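Local coordinates for protein Ara h 8 allergen isoform (Arachis hypogaea, PDB 6V8J) that probably binds small hydrophobic ligands in the internal cavity of a Bet v 1 fold, is linked to plant defence and is a peanut allergen, at residues T52-T57 against H69-I74; D82-G87 against L95-F100; E7-S12 against G110-V115. All blocks are in the same frame, centred on the assembly; numbering follows the deposited sequence.

Near the N terminus, 7-12 supplies one half of contact 3, whose other half is 110-115, with 97 residues in between. Contacts 1 and 2 both fall within that long loop, one after the other, and neither crosses the other. Contact 1 closes the hairpin of strands 53-60 and 63-75, and contact 2 then closes that of strands 80-87 and 95-107. Strands 63-75 and 80-87 are neighbours, so the two contacts meet directly, with Asp72 OD2 hydrogen-bonded to Thr84 OG1. Contact 3, its centre about 20 Å from that of contact 2, brings the first strand beside the last, completing the curved antiparallel sheet of the Bet v 1 fold.

Contact 1: residues T52-T57 against H69-I74; sequences TVKKVT and HKIDAI
The hairpin of strands 53-60 and 63-75 pairs Lys54 with His69, two side chains that lie alongside each other and point the same way. Lys54 has its CG beside the backbone N (chi1 -37°) and an extended chain beyond, which carries CD over one face of the imidazole, 4.0 Å from the centroid of the His69 ring, a CH-pi contact. The Tyr83 ring also meets this imidazole, nearly parallel to it, so a flat histidine suits a place beside an aliphatic chain and an aromatic. A lysine fits because its methylenes can pack while its amino group reaches an acid: NZ forms a salt bridge with Asp28, and His69 NE2 bonds to the hydroxyl of Tyr81.

This is the concave face of the Bet v 1 sheet, which curves round the long C-terminal helix. Lys54 N bonds to His69 O at 2.8 Å, and His69 N returns to Lys54 O. Next along, Ile71 N reaches Thr52 O at 2.9 Å, nearly on the line of the carbonyl, while CD1 of Ile71 rests on CB of Thr52, 4.0 Å away. Thr52 OG1 turns instead to Gly49 O. On the convex face Val53 CG2 touches CD of Lys70 at 4.0 Å; a beta-branched valine suits a strand, and the lysine's methylenes pack on it while NZ goes on to a long, weak ion pair with a sulfate ion.

Contact 2: residues D82-G87 against L95-F100; sequences DYTISG and LEKVSF. With SO4 (sulfate ion), chain H.
Tyr83 and Phe100 form the dense part of this contact. Their planes are only 10° from parallel, yet the rings are slid so far apart that they barely overlap, with centroids 4.8 Å apart. What lies over the phenol face is Phe100 CB, which is 3.4 Å from Tyr83 CE1, while the Tyr83 hydroxyl in turn sits above the rim of the phenyl face, its OH 3.5 Å from Phe100 CG. Tyr83 reaches this place because its CG stands between the backbone N and the carbonyl carbon (chi1 63°). Ile85 adds CG1 against Phe100 CE2 at 3.9 Å, and its CD1 lies in plane at the edge of the Tyr83 ring.

Strands 80-87 and 95-107 make an antiparallel hairpin of the Bet v 1 sheet, and this is its inward face: Phe100 meets Val135 of helix 129-151 and Val117 of strand 110-121, apolar neighbours that suit a phenyl ring. Reciprocal backbone bonds join Tyr83 to Phe100 and Ile85 to Val98; that from Ile85 N to Val98 O is nearly straight at 173°.

The outward face is sparser and polar. Ser99 OG donates to Thr84 OG1 at 2.8 Å, and Thr84 OG1 is also bonded to Asp72, so two hydroxyls and a carboxylate form a short hydrogen-bonded chain across three strands. Lys97 lays CB 3.9 Å from Thr84 CG2; its extended chain then runs past that methyl and leads away from the strand pair, where NZ makes a weak bond of 3.3 Å to O4 of a sulfate ion, probably from the crystallisation liquor.

Contact 3: residues E7-S12 against G110-V115; sequences EEESTS and GSKIKV
Ile113, Lys112 and Ser12 bury the greatest areas where the first strand of the chain pairs with the last. Ile113 lies across from Ser10, with its CB 3.6 Å from the serine OG, and its CD1 reaches along the strand to Ser12 CB at 4.1 Å. CG1 stands beside the backbone N (chi1 -61°), which directs the longer branch toward Ser12. Beneath, the backbones of the pair exchange bonds, the shorter from Ile113 N to Ser10 O at 2.6 Å. The small serine leaves room for the branched side chain, whose other neighbours include Leu19 of helix 16-25 and Leu104 of strand 95-107, an apolar setting suited to isoleucine.

Ser12 has OG anti to its own N (chi1 -178°), and there it bonds to Val14 N and to Glu147 of the C-terminal helix; a compact hydroxyl can serve both at the end of a strand. Its N bonds to Ser111 O at 2.8 Å, and Ser111 N returns to Ser12 O, with the donors tilted out of the carbonyl planes in both. At Gly110 a CB would run into Ser12 O, which explains the glycine; its CA lies 3.3 Å from Ser12 O.

In the Bet v 1 fold the chain's first strand, an edge of the sheet, is held here against 110-121, and the first of the two short helices, 16-25, starts just beyond Ser12. Lys112 occupies the outward face, its chain bent at chi2 and chi3 so that the ammonium crosses to Glu9. The pair is modelled as a salt bridge, but NZ to Glu9 OE1 at 2.3 Å is too short to trust in detail. Opposite charges on long chains suit this outward face, where they can meet across the strands. Next to them, Lys114 turns to Glu105, while Glu8, on the other face, reaches Lys136.

Contact 1: residues T52-T57 against H69-I74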
ATOM      1  N   THR A  52      -8.738  11.758  -1.100  1.00 29.14           N
ATOM      2  CA  THR A  52      -9.271  10.957   0.035  1.00 29.21           C
ATOM      3  C   THR A  52      -8.147  10.553   0.993  1.00 28.18           C
ATOM      4  O   THR A  52      -7.126   9.982   0.525  1.00 27.39           O
ATOM      5  CB  THR A  52      -9.967   9.681  -0.448  1.00 28.81           C
ATOM      6  OG1 THR A  52     -11.135  10.095  -1.172  1.00 29.71           O
ATOM      7  CG2 THR A  52     -10.390   8.797   0.691  1.00 28.85           C
ATOM      8  N   VAL A  53      -8.326  10.856   2.272  1.00 27.92           N
ATOM      9  CA  VAL A  53      -7.403  10.401   3.338  1.00 28.23           C
ATOM     10  C   VAL A  53      -8.135   9.339   4.178  1.00 27.92           C
ATOM     11  O   VAL A  53      -9.338   9.534   4.532  1.00 27.43           O
ATOM     12  CB  VAL A  53      -6.872  11.563   4.182  1.00 28.20           C
ATOM     13  CG1 VAL A  53      -6.114  11.088   5.422  1.00 28.05           C
ATOM     14  CG2 VAL A  53      -5.939  12.413   3.342  1.00 28.58           C
ATOM     15  N   LYS A  54      -7.409   8.268   4.458  1.00 29.31           N
ATOM     16  CA  LYS A  54      -7.848   7.118   5.288  1.00 29.30           C
ATOM     17  C   LYS A  54      -6.924   7.007   6.494  1.00 29.41           C
ATOM     18  O   LYS A  54      -5.711   7.338   6.363  1.00 29.40           O
ATOM     19  CB  LYS A  54      -7.762   5.773   4.564  1.00 30.54           C
ATOM     20  CG  LYS A  54      -8.111   5.749   3.087  1.00 31.45           C
ATOM     21  CD  LYS A  54      -7.744   4.417   2.502  1.00 31.75           C
ATOM     22  CE  LYS A  54      -8.087   4.227   1.038  1.00 32.26           C
ATOM     23  NZ  LYS A  54      -7.826   2.836   0.618  1.00 33.33           N
ATOM     24  N   LYS A  55      -7.491   6.579   7.622  1.00 28.64           N
ATOM     25  CA  LYS A  55      -6.735   6.248   8.852  1.00 29.32           C
ATOM     26  C   LYS A  55      -6.708   4.728   8.994  1.00 28.20           C
ATOM     27  O   LYS A  55      -7.780   4.125   9.004  1.00 28.02           O
ATOM     28  CB  LYS A  55      -7.391   6.946  10.050  1.00 29.59           C
ATOM     29  CG  LYS A  55      -7.006   6.427  11.434  1.00 30.17           C
ATOM     30  CD  LYS A  55      -7.721   7.139  12.585  1.00 31.34           C
ATOM     31  CE  LYS A  55      -7.145   8.529  12.794  1.00 31.82           C
ATOM     32  NZ  LYS A  55      -8.053   9.500  13.471  1.00 32.78           N
ATOM     33  N   VAL A  56      -5.511   4.144   9.023  1.00 28.96           N
ATOM     34  CA  VAL A  56      -5.242   2.693   9.215  1.00 29.06           C
ATOM     35  C   VAL A  56      -4.786   2.536  10.664  1.00 29.66           C
ATOM     36  O   VAL A  56      -3.726   3.076  11.009  1.00 29.60           O
ATOM     37  CB  VAL A  56      -4.198   2.148   8.218  1.00 28.39           C
ATOM     38  CG1 VAL A  56      -3.954   0.669   8.407  1.00 28.52           C
ATOM     39  CG2 VAL A  56      -4.575   2.445   6.768  1.00 28.03           C
ATOM     40  N   THR A  57      -5.616   1.864  11.455  1.00 29.74           N
ATOM     41  CA  THR A  57      -5.268   1.525  12.849  1.00 30.58           C
ATOM     42  C   THR A  57      -4.662   0.121  12.871  1.00 32.00           C
ATOM     43  O   THR A  57      -5.264  -0.790  12.305  1.00 30.94           O
ATOM     44  CB  THR A  57      -6.471   1.651  13.782  1.00 30.40           C
ATOM     45  OG1 THR A  57      -7.118   2.888  13.508  1.00 29.93           O
ATOM     46  CG2 THR A  57      -6.082   1.579  15.240  1.00 31.06           C
ATOM     47  N   HIS A  69      -3.218   7.460   4.979  1.00 27.93           N
ATOM     48  CA  HIS A  69      -3.127   6.956   3.594  1.00 27.58           C
ATOM     49  C   HIS A  69      -3.940   7.886   2.682  1.00 27.92           C
ATOM     50  O   HIS A  69      -5.154   7.952   2.855  1.00 27.86           O
ATOM     51  CB  HIS A  69      -3.580   5.493   3.610  1.00 27.24           C
ATOM     52  CG  HIS A  69      -3.778   4.857   2.290  1.00 26.91           C
ATOM     53  ND1 HIS A  69      -3.249   3.626   1.987  1.00 26.22           N
ATOM     54  CD2 HIS A  69      -4.477   5.245   1.210  1.00 26.64           C
ATOM     55  CE1 HIS A  69      -3.609   3.295   0.772  1.00 26.73           C
ATOM     56  NE2 HIS A  69      -4.353   4.268   0.275  1.00 26.20           N
ATOM     57  N   LYS A  70      -3.251   8.607   1.790  1.00 28.28           N
ATOM     58  CA  LYS A  70      -3.873   9.577   0.863  1.00 28.71           C
ATOM     59  C   LYS A  70      -3.918   8.956  -0.534  1.00 28.72           C
ATOM     60  O   LYS A  70      -2.861   8.485  -0.990  1.00 28.37           O
ATOM     61  CB  LYS A  70      -3.073  10.880   0.834  1.00 29.90           C
ATOM     62  CG  LYS A  70      -3.691  11.985  -0.020  1.00 30.51           C
ATOM     63  CD  LYS A  70      -3.331  13.409   0.428  1.00 32.38           C
ATOM     64  CE  LYS A  70      -3.885  14.451  -0.512  1.00 33.16           C
ATOM     65  NZ  LYS A  70      -4.191  15.722   0.186  1.00 35.46           N
ATOM     66  N   ILE A  71      -5.058   9.036  -1.228  1.00 28.75           N
ATOM     67  CA  ILE A  71      -5.128   8.634  -2.663  1.00 28.34           C
ATOM     68  C   ILE A  71      -4.542   9.774  -3.505  1.00 28.54           C
ATOM     69  O   ILE A  71      -5.070  10.902  -3.453  1.00 29.79           O
ATOM     70  CB  ILE A  71      -6.544   8.240  -3.118  1.00 28.20           C
ATOM     71  CG1 ILE A  71      -7.202   7.212  -2.187  1.00 27.84           C
ATOM     72  CG2 ILE A  71      -6.486   7.753  -4.559  1.00 28.33           C
ATOM     73  CD1 ILE A  71      -8.564   6.693  -2.662  1.00 27.55           C
ATOM     74  N   ASP A  72      -3.486   9.507  -4.264  1.00 27.74           N
ATOM     75  CA  ASP A  72      -2.880  10.531  -5.155  1.00 27.49           C
ATOM     76  C   ASP A  72      -3.515  10.405  -6.543  1.00 28.01           C
ATOM     77  O   ASP A  72      -3.823  11.436  -7.145  1.00 27.17           O
ATOM     78  CB  ASP A  72      -1.361  10.409  -5.173  1.00 27.09           C
ATOM     79  CG  ASP A  72      -0.730  10.548  -3.814  1.00 26.49           C
ATOM     80  OD1 ASP A  72      -1.037  11.556  -3.128  1.00 26.15           O
ATOM     81  OD2 ASP A  72       0.063   9.655  -3.448  1.00 26.31           O
ATOM     82  N   ALA A  73      -3.730   9.179  -7.029  1.00 28.14           N
ATOM     83  CA  ALA A  73      -4.385   8.935  -8.338  1.00 29.01           C
ATOM     84  C   ALA A  73      -5.086   7.586  -8.281  1.00 28.66           C
ATOM     85  O   ALA A  73      -4.667   6.705  -7.511  1.00 28.31           O
ATOM     86  CB  ALA A  73      -3.402   9.003  -9.478  1.00 29.63           C
ATOM     87  N   ILE A  74      -6.184   7.457  -8.990  1.00 28.94           N
ATOM     88  CA  ILE A  74      -6.879   6.149  -9.123  1.00 29.38           C
ATOM     89  C   ILE A  74      -7.564   6.133 -10.485  1.00 30.29           C
ATOM     90  O   ILE A  74      -8.232   7.133 -10.804  1.00 29.84           O
ATOM     91  CB  ILE A  74      -7.869   5.928  -7.967  1.00 29.37           C
ATOM     92  CG1 ILE A  74      -8.547   4.562  -8.102  1.00 29.76           C
ATOM     93  CG2 ILE A  74      -8.869   7.057  -7.860  1.00 29.96           C
ATOM     94  CD1 ILE A  74      -9.308   4.116  -6.867  1.00 30.47           C
TER

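Contact 2: residues D82-G87 against L95-F100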
ATOM      1  N   ASP A  82      -2.168   5.215  -7.057  1.00 25.36           N
ATOM      2  CA  ASP A  82      -1.032   5.929  -6.430  1.00 25.03           C
ATOM      3  C   ASP A  82      -1.504   6.435  -5.075  1.00 25.48           C
ATOM      4  O   ASP A  82      -2.578   7.073  -5.020  1.00 25.15           O
ATOM      5  CB  ASP A  82      -0.563   7.091  -7.283  1.00 24.97           C
ATOM      6  CG  ASP A  82      -0.093   6.724  -8.675  1.00 25.07           C
ATOM      7  OD1 ASP A  82       0.079   5.489  -8.966  1.00 23.68           O
ATOM      8  OD2 ASP A  82       0.041   7.694  -9.461  1.00 24.49           O
ATOM      9  N   TYR A  83      -0.739   6.196  -4.025  1.00 26.01           N
ATOM     10  CA  TYR A  83      -1.117   6.628  -2.656  1.00 26.33           C
ATOM     11  C   TYR A  83       0.145   6.932  -1.858  1.00 26.46           C
ATOM     12  O   TYR A  83       1.268   6.489  -2.253  1.00 26.24           O
ATOM     13  CB  TYR A  83      -1.951   5.533  -1.973  1.00 26.88           C
ATOM     14  CG  TYR A  83      -1.232   4.223  -1.769  1.00 27.33           C
ATOM     15  CD1 TYR A  83      -1.025   3.330  -2.811  1.00 27.48           C
ATOM     16  CD2 TYR A  83      -0.733   3.893  -0.528  1.00 28.56           C
ATOM     17  CE1 TYR A  83      -0.380   2.120  -2.614  1.00 27.84           C
ATOM     18  CE2 TYR A  83      -0.105   2.680  -0.302  1.00 27.95           C
ATOM     19  CZ  TYR A  83       0.095   1.808  -1.350  1.00 27.85           C
ATOM     20  OH  TYR A  83       0.795   0.691  -1.072  1.00 28.63           O
ATOM     21  N   THR A  84      -0.041   7.722  -0.799  1.00 26.13           N
ATOM     22  CA  THR A  84       1.033   8.164   0.109  1.00 26.75           C
ATOM     23  C   THR A  84       0.678   7.755   1.542  1.00 27.33           C
ATOM     24  O   THR A  84      -0.455   8.033   1.955  1.00 27.90           O
ATOM     25  CB  THR A  84       1.306   9.661  -0.084  1.00 27.52           C
ATOM     26  OG1 THR A  84       1.771   9.804  -1.431  1.00 26.48           O
ATOM     27  CG2 THR A  84       2.303  10.198   0.915  1.00 27.59           C
ATOM     28  N   ILE A  85       1.648   7.168   2.246  1.00 27.87           N
ATOM     29  CA  ILE A  85       1.593   6.698   3.664  1.00 28.96           C
ATOM     30  C   ILE A  85       2.419   7.687   4.496  1.00 30.19           C
ATOM     31  O   ILE A  85       3.527   8.068   4.029  1.00 31.29           O
ATOM     32  CB  ILE A  85       2.180   5.275   3.783  1.00 28.95           C
ATOM     33  CG1 ILE A  85       1.484   4.246   2.887  1.00 28.24           C
ATOM     34  CG2 ILE A  85       2.221   4.839   5.232  1.00 29.90           C
ATOM     35  CD1 ILE A  85      -0.002   4.091   3.150  1.00 27.70           C
ATOM     36  N   SER A  86       1.847   8.115   5.611  1.00 30.34           N
ATOM     37  CA  SER A  86       2.530   8.977   6.601  1.00 33.05           C
ATOM     38  C   SER A  86       1.880   8.789   7.976  1.00 34.89           C
ATOM     39  O   SER A  86       0.872   8.104   8.055  1.00 34.92           O
ATOM     40  CB  SER A  86       2.462  10.411   6.168  1.00 32.74           C
ATOM     41  OG  SER A  86       1.132  10.776   5.868  1.00 32.55           O
ATOM     42  N   GLY A  87       2.451   9.415   8.999  1.00 37.89           N
ATOM     43  CA  GLY A  87       1.931   9.288  10.372  1.00 40.10           C
ATOM     44  C   GLY A  87       2.739   8.265  11.134  1.00 42.83           C
ATOM     45  O   GLY A  87       3.953   8.222  10.926  1.00 44.77           O
ATOM     46  N   LEU A  95      11.365   8.728   8.269  1.00 44.18           N
ATOM     47  CA  LEU A  95      10.472   8.925   7.103  1.00 41.35           C
ATOM     48  C   LEU A  95       9.579  10.147   7.345  1.00 39.68           C
ATOM     49  O   LEU A  95       9.006  10.251   8.425  1.00 41.02           O
ATOM     50  CB  LEU A  95       9.650   7.646   6.942  1.00 42.57           C
ATOM     51  CG  LEU A  95      10.486   6.397   6.677  1.00 43.78           C
ATOM     52  CD1 LEU A  95       9.610   5.171   6.490  1.00 43.56           C
ATOM     53  CD2 LEU A  95      11.379   6.611   5.471  1.00 44.52           C
ATOM     54  N   GLU A  96       9.461  11.034   6.362  1.00 36.96           N
ATOM     55  CA  GLU A  96       8.315  11.978   6.345  1.00 35.98           C
ATOM     56  C   GLU A  96       7.115  11.238   5.768  1.00 33.54           C
ATOM     57  O   GLU A  96       6.060  11.257   6.367  1.00 33.59           O
ATOM     58  CB  GLU A  96       8.623  13.182   5.457  1.00 37.64           C
ATOM     59  CG  GLU A  96       9.648  14.147   6.026  1.00 38.43           C
ATOM     60  CD  GLU A  96      10.036  15.255   5.059  1.00 39.64           C
ATOM     61  OE1 GLU A  96      11.116  15.852   5.231  1.00 39.29           O
ATOM     62  OE2 GLU A  96       9.263  15.490   4.113  1.00 41.05           O
ATOM     63  N   LYS A  97       7.327  10.548   4.654  1.00 31.88           N
ATOM     64  CA  LYS A  97       6.199   9.956   3.907  1.00 30.36           C
ATOM     65  C   LYS A  97       6.743   8.975   2.870  1.00 27.51           C
ATOM     66  O   LYS A  97       7.876   9.117   2.478  1.00 26.16           O
ATOM     67  CB  LYS A  97       5.354  11.039   3.227  1.00 31.07           C
ATOM     68  CG  LYS A  97       6.060  11.850   2.151  1.00 30.63           C
ATOM     69  CD  LYS A  97       5.198  12.895   1.480  1.00 32.36           C
ATOM     70  CE  LYS A  97       5.904  13.696   0.414  1.00 32.34           C
ATOM     71  NZ  LYS A  97       5.051  14.716  -0.236  1.00 34.20           N
ATOM     72  N   VAL A  98       5.913   8.025   2.467  1.00 26.52           N
ATOM     73  CA  VAL A  98       6.281   7.054   1.392  1.00 25.18           C
ATOM     74  C   VAL A  98       5.186   7.097   0.333  1.00 25.42           C
ATOM     75  O   VAL A  98       4.027   6.797   0.657  1.00 27.12           O
ATOM     76  CB  VAL A  98       6.540   5.634   1.926  1.00 24.38           C
ATOM     77  CG1 VAL A  98       7.122   4.750   0.823  1.00 23.34           C
ATOM     78  CG2 VAL A  98       7.467   5.645   3.126  1.00 24.69           C
ATOM     79  N   SER A  99       5.569   7.409  -0.901  1.00 24.99           N
ATOM     80  CA  SER A  99       4.660   7.502  -2.069  1.00 25.43           C
ATOM     81  C   SER A  99       4.841   6.263  -2.951  1.00 24.59           C
ATOM     82  O   SER A  99       5.979   5.973  -3.369  1.00 24.91           O
ATOM     83  CB  SER A  99       4.876   8.770  -2.839  1.00 26.24           C
ATOM     84  OG  SER A  99       4.492   9.860  -2.045  1.00 27.80           O
ATOM     85  N   PHE A 100       3.723   5.574  -3.184  1.00 24.59           N
ATOM     86  CA  PHE A 100       3.577   4.401  -4.059  1.00 24.20           C
ATOM     87  C   PHE A 100       2.876   4.802  -5.351  1.00 25.12           C
ATOM     88  O   PHE A 100       1.817   5.541  -5.294  1.00 25.82           O
ATOM     89  CB  PHE A 100       2.760   3.335  -3.336  1.00 24.35           C
ATOM     90  CG  PHE A 100       3.423   2.728  -2.128  1.00 23.87           C
ATOM     91  CD1 PHE A 100       4.228   1.621  -2.275  1.00 23.30           C
ATOM     92  CD2 PHE A 100       3.299   3.308  -0.867  1.00 24.53           C
ATOM     93  CE1 PHE A 100       4.870   1.063  -1.180  1.00 23.48           C
ATOM     94  CE2 PHE A 100       3.948   2.756   0.220  1.00 24.74           C
ATOM     95  CZ  PHE A 100       4.700   1.612   0.059  1.00 24.25           C
TER
HETATM   96  S   SO4 H 204       1.511  16.119   1.762  1.00 66.63           S
HETATM   97  O1  SO4 H 204       1.972  15.412   2.930  1.00 62.09           O
HETATM   98  O2  SO4 H 204       0.073  16.207   1.778  1.00 56.36           O
HETATM   99  O3  SO4 H 204       2.069  17.446   1.763  1.00 61.82           O
HETATM  100  O4  SO4 H 204       1.940  15.415   0.582  1.00 63.70           O

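Contact 3: residues E7-S12 against G110-V115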
ATOM      1  N   GLU A   7      12.070   0.643  -7.980  1.00 22.43           N
ATOM      2  CA  GLU A   7      11.019   0.021  -8.809  1.00 24.35           C
ATOM      3  C   GLU A   7      11.065  -1.497  -8.631  1.00 25.37           C
ATOM      4  O   GLU A   7      12.154  -2.041  -8.518  1.00 26.26           O
ATOM      5  CB  GLU A   7      11.262   0.258 -10.295  1.00 25.84           C
ATOM      6  CG  GLU A   7      11.138   1.681 -10.750  1.00 28.16           C
ATOM      7  CD  GLU A   7      11.472   1.801 -12.225  1.00 30.54           C
ATOM      8  OE1 GLU A   7      11.967   0.830 -12.805  1.00 30.24           O
ATOM      9  OE2 GLU A   7      11.216   2.865 -12.785  1.00 34.33           O
ATOM     10  N   GLU A   8       9.897  -2.123  -8.656  1.00 26.61           N
ATOM     11  CA  GLU A   8       9.737  -3.595  -8.652  1.00 29.26           C
ATOM     12  C   GLU A   8       8.709  -3.980  -9.711  1.00 28.00           C
ATOM     13  O   GLU A   8       7.661  -3.350  -9.760  1.00 28.21           O
ATOM     14  CB  GLU A   8       9.242  -4.061  -7.284  1.00 31.95           C
ATOM     15  CG  GLU A   8      10.220  -3.760  -6.180  1.00 34.69           C
ATOM     16  CD  GLU A   8      11.520  -4.516  -6.317  1.00 36.70           C
ATOM     17  OE1 GLU A   8      12.163  -4.763  -5.306  1.00 40.73           O
ATOM     18  OE2 GLU A   8      11.868  -4.856  -7.439  1.00 39.60           O
ATOM     19  N   GLU A   9       9.006  -5.033 -10.461  1.00 26.77           N
ATOM     20  CA  GLU A   9       8.050  -5.672 -11.384  1.00 28.33           C
ATOM     21  C   GLU A   9       7.842  -7.112 -10.893  1.00 28.51           C
ATOM     22  O   GLU A   9       8.843  -7.741 -10.531  1.00 29.28           O
ATOM     23  CB  GLU A   9       8.627  -5.657 -12.797  1.00 30.32           C
ATOM     24  CG  GLU A   9       9.144  -4.309 -13.259  1.00 32.98           C
ATOM     25  CD  GLU A   9       9.506  -4.167 -14.732  1.00 35.72           C
ATOM     26  OE1 GLU A   9       8.717  -4.542 -15.562  1.00 37.46           O
ATOM     27  OE2 GLU A   9      10.574  -3.646 -15.044  1.00 39.17           O
ATOM     28  N   SER A  10       6.601  -7.602 -10.916  1.00 32.04           N
ATOM     29  CA  SER A  10       6.272  -8.998 -10.506  1.00 30.95           C
ATOM     30  C   SER A  10       5.043  -9.491 -11.266  1.00 29.80           C
ATOM     31  O   SER A  10       4.411  -8.671 -11.904  1.00 30.14           O
ATOM     32  CB  SER A  10       6.057  -9.078  -9.026  1.00 30.11           C
ATOM     33  OG  SER A  10       5.075  -8.159  -8.605  1.00 28.10           O
ATOM     34  N   THR A  11       4.730 -10.789 -11.180  1.00 29.40           N
ATOM     35  CA  THR A  11       3.537 -11.325 -11.878  1.00 28.92           C
ATOM     36  C   THR A  11       2.519 -11.856 -10.874  1.00 28.33           C
ATOM     37  O   THR A  11       2.853 -12.071  -9.709  1.00 28.09           O
ATOM     38  CB  THR A  11       3.915 -12.343 -12.963  1.00 29.39           C
ATOM     39  OG1 THR A  11       4.662 -13.418 -12.376  1.00 29.73           O
ATOM     40  CG2 THR A  11       4.644 -11.690 -14.114  1.00 29.97           C
ATOM     41  N   SER A  12       1.292 -12.048 -11.336  1.00 27.53           N
ATOM     42  CA  SER A  12       0.265 -12.847 -10.637  1.00 26.76           C
ATOM     43  C   SER A  12      -0.426 -13.768 -11.625  1.00 26.51           C
ATOM     44  O   SER A  12      -0.586 -13.387 -12.789  1.00 26.42           O
ATOM     45  CB  SER A  12      -0.720 -11.943  -9.992  1.00 27.25           C
ATOM     46  OG  SER A  12      -1.676 -12.696  -9.274  1.00 28.28           O
ATOM     47  N   GLY A 110      -2.848 -13.720 -16.570  1.00 36.06           N
ATOM     48  CA  GLY A 110      -2.773 -13.108 -15.235  1.00 34.23           C
ATOM     49  C   GLY A 110      -2.370 -11.643 -15.295  1.00 32.46           C
ATOM     50  O   GLY A 110      -2.764 -10.963 -16.228  1.00 31.94           O
ATOM     51  N   SER A 111      -1.634 -11.179 -14.292  1.00 30.73           N
ATOM     52  CA  SER A 111      -1.200  -9.767 -14.195  1.00 29.00           C
ATOM     53  C   SER A 111       0.331  -9.655 -14.209  1.00 29.17           C
ATOM     54  O   SER A 111       1.028 -10.570 -13.757  1.00 28.74           O
ATOM     55  CB  SER A 111      -1.779  -9.110 -12.981  1.00 27.86           C
ATOM     56  OG  SER A 111      -3.180  -9.037 -13.065  1.00 27.49           O
ATOM     57  N   LYS A 112       0.806  -8.561 -14.788  1.00 28.80           N
ATOM     58  CA  LYS A 112       2.132  -7.978 -14.538  1.00 29.02           C
ATOM     59  C   LYS A 112       1.914  -6.821 -13.556  1.00 27.69           C
ATOM     60  O   LYS A 112       1.025  -6.009 -13.798  1.00 26.56           O
ATOM     61  CB  LYS A 112       2.677  -7.492 -15.878  1.00 30.36           C
ATOM     62  CG  LYS A 112       3.774  -6.450 -15.816  1.00 30.94           C
ATOM     63  CD  LYS A 112       5.102  -6.964 -15.337  1.00 32.17           C
ATOM     64  CE  LYS A 112       6.282  -6.406 -16.107  1.00 33.91           C
ATOM     65  NZ  LYS A 112       7.564  -6.529 -15.378  1.00 34.58           N
ATOM     66  N   ILE A 113       2.672  -6.785 -12.471  1.00 27.32           N
ATOM     67  CA  ILE A 113       2.441  -5.754 -11.423  1.00 26.55           C
ATOM     68  C   ILE A 113       3.638  -4.814 -11.453  1.00 26.89           C
ATOM     69  O   ILE A 113       4.752  -5.291 -11.308  1.00 27.84           O
ATOM     70  CB  ILE A 113       2.259  -6.404 -10.038  1.00 26.05           C
ATOM     71  CG1 ILE A 113       1.053  -7.346  -9.997  1.00 26.59           C
ATOM     72  CG2 ILE A 113       2.200  -5.354  -8.945  1.00 25.62           C
ATOM     73  CD1 ILE A 113       1.179  -8.474  -9.002  1.00 26.98           C
ATOM     74  N   LYS A 114       3.400  -3.524 -11.641  1.00 27.15           N
ATOM     75  CA  LYS A 114       4.523  -2.571 -11.637  1.00 27.74           C
ATOM     76  C   LYS A 114       4.326  -1.656 -10.432  1.00 26.54           C
ATOM     77  O   LYS A 114       3.251  -1.093 -10.310  1.00 24.74           O
ATOM     78  CB  LYS A 114       4.565  -1.837 -12.974  1.00 30.18           C
ATOM     79  CG  LYS A 114       4.608  -2.749 -14.196  1.00 32.78           C
ATOM     80  CD  LYS A 114       4.720  -2.032 -15.514  1.00 34.90           C
ATOM     81  CE  LYS A 114       3.386  -1.564 -16.044  1.00 35.52           C
ATOM     82  NZ  LYS A 114       3.364  -1.605 -17.521  1.00 37.68           N
ATOM     83  N   VAL A 115       5.327  -1.613  -9.567  1.00 25.95           N
ATOM     84  CA  VAL A 115       5.308  -0.708  -8.392  1.00 26.08           C
ATOM     85  C   VAL A 115       6.502   0.236  -8.478  1.00 26.76           C
ATOM     86  O   VAL A 115       7.621  -0.224  -8.710  1.00 26.18           O
ATOM     87  CB  VAL A 115       5.252  -1.477  -7.064  1.00 25.55           C
ATOM     88  CG1 VAL A 115       5.507  -0.561  -5.890  1.00 26.11           C
ATOM     89  CG2 VAL A 115       3.918  -2.167  -6.903  1.00 25.92           C
TER